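Local structure of Sso-CP2 metallo-carboxypetidase (Sulfolobus solfataricus, 4MMO) at residues Tyr69-Val74 / Ser103-Thr108. The protein probably acts as a zinc-dependent carboxypeptidase of the M20 family, removing residues from the C-terminal end of peptides. Numbering follows the deposited sequence.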
loop_
_atom_site.group_PDB
_atom_site.type_symbol
_atom_site.label_atom_id
_atom_site.label_comp_id
_atom_site.label_asym_id
_atom_site.label_seq_id
_atom_site.Cartn_x
_atom_site.Cartn_y
_atom_site.Cartn_z
ATOM N N TYR A 69 -3.367 -3.668 36.983
ATOM C CA TYR A 69 -2.598 -3.675 35.743
ATOM C C TYR A 69 -2.575 -2.292 35.100
ATOM O O TYR A 69 -3.609 -1.639 34.963
ATOM C CB TYR A 69 -3.182 -4.696 34.756
ATOM C CG TYR A 69 -2.651 -4.572 33.339
ATOM C CD1 TYR A 69 -3.250 -3.713 32.428
ATOM C CD2 TYR A 69 -1.558 -5.318 32.913
ATOM C CE1 TYR A 69 -2.775 -3.593 31.138
ATOM C CE2 TYR A 69 -1.073 -5.205 31.616
ATOM C CZ TYR A 69 -1.686 -4.340 30.735
ATOM O OH TYR A 69 -1.215 -4.211 29.447
ATOM N N ASN A 70 -1.382 -1.858 34.709
ATOM C CA ASN A 70 -1.210 -0.661 33.891
ATOM C C ASN A 70 -0.015 -0.873 32.965
ATOM O O ASN A 70 0.698 -1.860 33.098
ATOM C CB ASN A 70 -0.994 0.575 34.766
ATOM C CG ASN A 70 -2.262 1.021 35.475
ATOM O OD1 ASN A 70 -2.418 0.818 36.678
ATOM N ND2 ASN A 70 -3.167 1.645 34.731
ATOM N N HIS A 71 0.200 0.035 32.020
ATOM C CA HIS A 71 1.370 -0.064 31.148
ATOM C C HIS A 71 2.077 1.275 31.029
ATOM O O HIS A 71 1.436 2.313 30.856
ATOM C CB HIS A 71 0.992 -0.611 29.770
ATOM C CG HIS A 71 0.048 0.263 29.003
ATOM N ND1 HIS A 71 0.467 1.348 28.274
ATOM C CD2 HIS A 71 -1.296 0.194 28.854
ATOM C CE1 HIS A 71 -0.584 1.919 27.699
ATOM N NE2 HIS A 71 -1.661 1.238 28.037
ATOM N N TYR A 72 3.404 1.239 31.138
ATOM C CA TYR A 72 4.210 2.457 31.127
ATOM C C TYR A 72 4.670 2.846 29.722
ATOM O O TYR A 72 5.188 3.941 29.521
ATOM C CB TYR A 72 5.412 2.326 32.070
ATOM C CG TYR A 72 6.387 1.222 31.720
ATOM C CD1 TYR A 72 7.445 1.450 30.843
ATOM C CD2 TYR A 72 6.265 -0.038 32.283
ATOM C CE1 TYR A 72 8.341 0.444 30.528
ATOM C CE2 TYR A 72 7.156 -1.052 31.977
ATOM C CZ TYR A 72 8.191 -0.806 31.097
ATOM O OH TYR A 72 9.076 -1.814 30.794
ATOM N N ASP A 73 4.470 1.960 28.752
ATOM C CA ASP A 73 4.829 2.268 27.373
ATOM C C ASP A 73 3.733 3.088 26.714
ATOM O O ASP A 73 2.567 2.990 27.093
ATOM C CB ASP A 73 5.090 0.991 26.562
ATOM C CG ASP A 73 3.853 0.113 26.430
ATOM O OD1 ASP A 73 3.236 -0.194 27.467
ATOM O OD2 ASP A 73 3.497 -0.268 25.295
ATOM N N VAL A 74 4.120 3.890 25.724
ATOM C CA VAL A 74 3.197 4.772 25.016
ATOM C C VAL A 74 3.292 4.583 23.506
ATOM O O VAL A 74 4.224 3.951 23.007
ATOM C CB VAL A 74 3.493 6.247 25.335
ATOM C CG1 VAL A 74 3.251 6.526 26.807
ATOM C CG2 VAL A 74 4.938 6.605 24.948
ATOM N N SER A 103 -3.174 10.335 28.767
ATOM C CA SER A 103 -4.397 9.568 28.921
ATOM C C SER A 103 -4.107 8.067 28.923
ATOM O O SER A 103 -4.550 7.343 29.816
ATOM C CB SER A 103 -5.356 9.910 27.783
ATOM O OG SER A 103 -6.530 9.121 27.851
ATOM N N ASP A 104 -3.354 7.619 27.920
ATOM C CA ASP A 104 -3.037 6.206 27.723
ATOM C C ASP A 104 -1.528 6.015 27.866
ATOM O O ASP A 104 -0.813 6.198 26.884
ATOM C CB ASP A 104 -3.492 5.787 26.314
ATOM C CG ASP A 104 -3.150 4.337 25.974
ATOM O OD1 ASP A 104 -2.864 3.538 26.891
ATOM O OD2 ASP A 104 -3.181 3.990 24.773
ATOM N N ASN A 105 -1.016 5.639 29.044
ATOM C CA ASN A 105 -1.786 5.214 30.217
ATOM C C ASN A 105 -1.095 5.681 31.507
ATOM O O ASN A 105 -1.321 5.129 32.584
ATOM C CB ASN A 105 -1.910 3.682 30.191
ATOM C CG ASN A 105 -2.728 3.114 31.347
ATOM O OD1 ASN A 105 -2.287 2.182 32.025
ATOM N ND2 ASN A 105 -3.919 3.669 31.575
ATOM N N LYS A 106 -0.251 6.708 31.403
ATOM C CA LYS A 106 0.566 7.138 32.543
ATOM C C LYS A 106 -0.199 7.923 33.611
ATOM O O LYS A 106 0.052 7.754 34.803
ATOM C CB LYS A 106 1.755 7.977 32.070
ATOM C CG LYS A 106 2.767 7.202 31.244
ATOM C CD LYS A 106 3.974 8.065 30.929
ATOM C CE LYS A 106 5.032 7.295 30.140
ATOM N NZ LYS A 106 6.164 8.175 29.750
ATOM N N GLY A 107 -1.091 8.808 33.180
ATOM C CA GLY A 107 -1.889 9.590 34.109
ATOM C C GLY A 107 -2.716 8.688 35.014
ATOM O O GLY A 107 -2.718 8.840 36.237
ATOM N N THR A 108 -3.404 7.729 34.404
ATOM C CA THR A 108 -4.223 6.776 35.151
ATOM C C THR A 108 -3.343 5.895 36.030
ATOM O O THR A 108 -3.720 5.547 37.147
ATOM C CB THR A 108 -5.049 5.891 34.203
ATOM O OG1 THR A 108 -5.850 6.722 33.356
ATOM C CG2 THR A 108 -5.956 4.938 34.985
HETATM O O HOH W 1 1.669 4.567 29.285
#
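Two N-H groups of the strand grip one oxygen, Asn105 OD1. Asn70 ND2 gives it a nearly straight bond of 2.9 Å, with the oxygen lying in the amide plane of Asn70 and the donor tilted 19° from the carbonyl plane of Asn105; the two amide planes are turned 27° against each other. The backbone N of His71 adds a longer bond to Asn105 OD1, 3.3 Å, on a lone pair. With Asn105 ND2 bonded to the carbonyl of Glu163, the rotation of this amide is fixed. With CG turned away from the Asn105 backbone N (chi1 -178°), the amide reaches the strand. Asn105 CB lies over one face of the His71 ring, 3.5 Å from its centroid, a CH-pi contact.

That ring is a zinc ligand. His71 ends strand 65-71 of the mixed sheet in the M20 catalytic domain, and Asp104 comes from helix 102-121, joined to Asn105 by a cis peptide bond. His71, Asp104 and Glu163 hold the zinc ion together, which explains why His71 NE2 and Asp104 OD1 approach to 2.8 Å without a hydrogen bond; the carboxylate stands almost perpendicular to the ring. On the ring's other nitrogen, His71 ND1 donates to Asp73 O at 2.9 Å, in the ring plane, which fixes the ring's rotation, consistent with NE2 facing the zinc ion. A water donates to both His71 O and Asp73 O and accepts from Asn105 N. Beyond it the extended Lys106 chain reaches across, its CE 3.4 Å from Tyr72 O and against Val74 CG1.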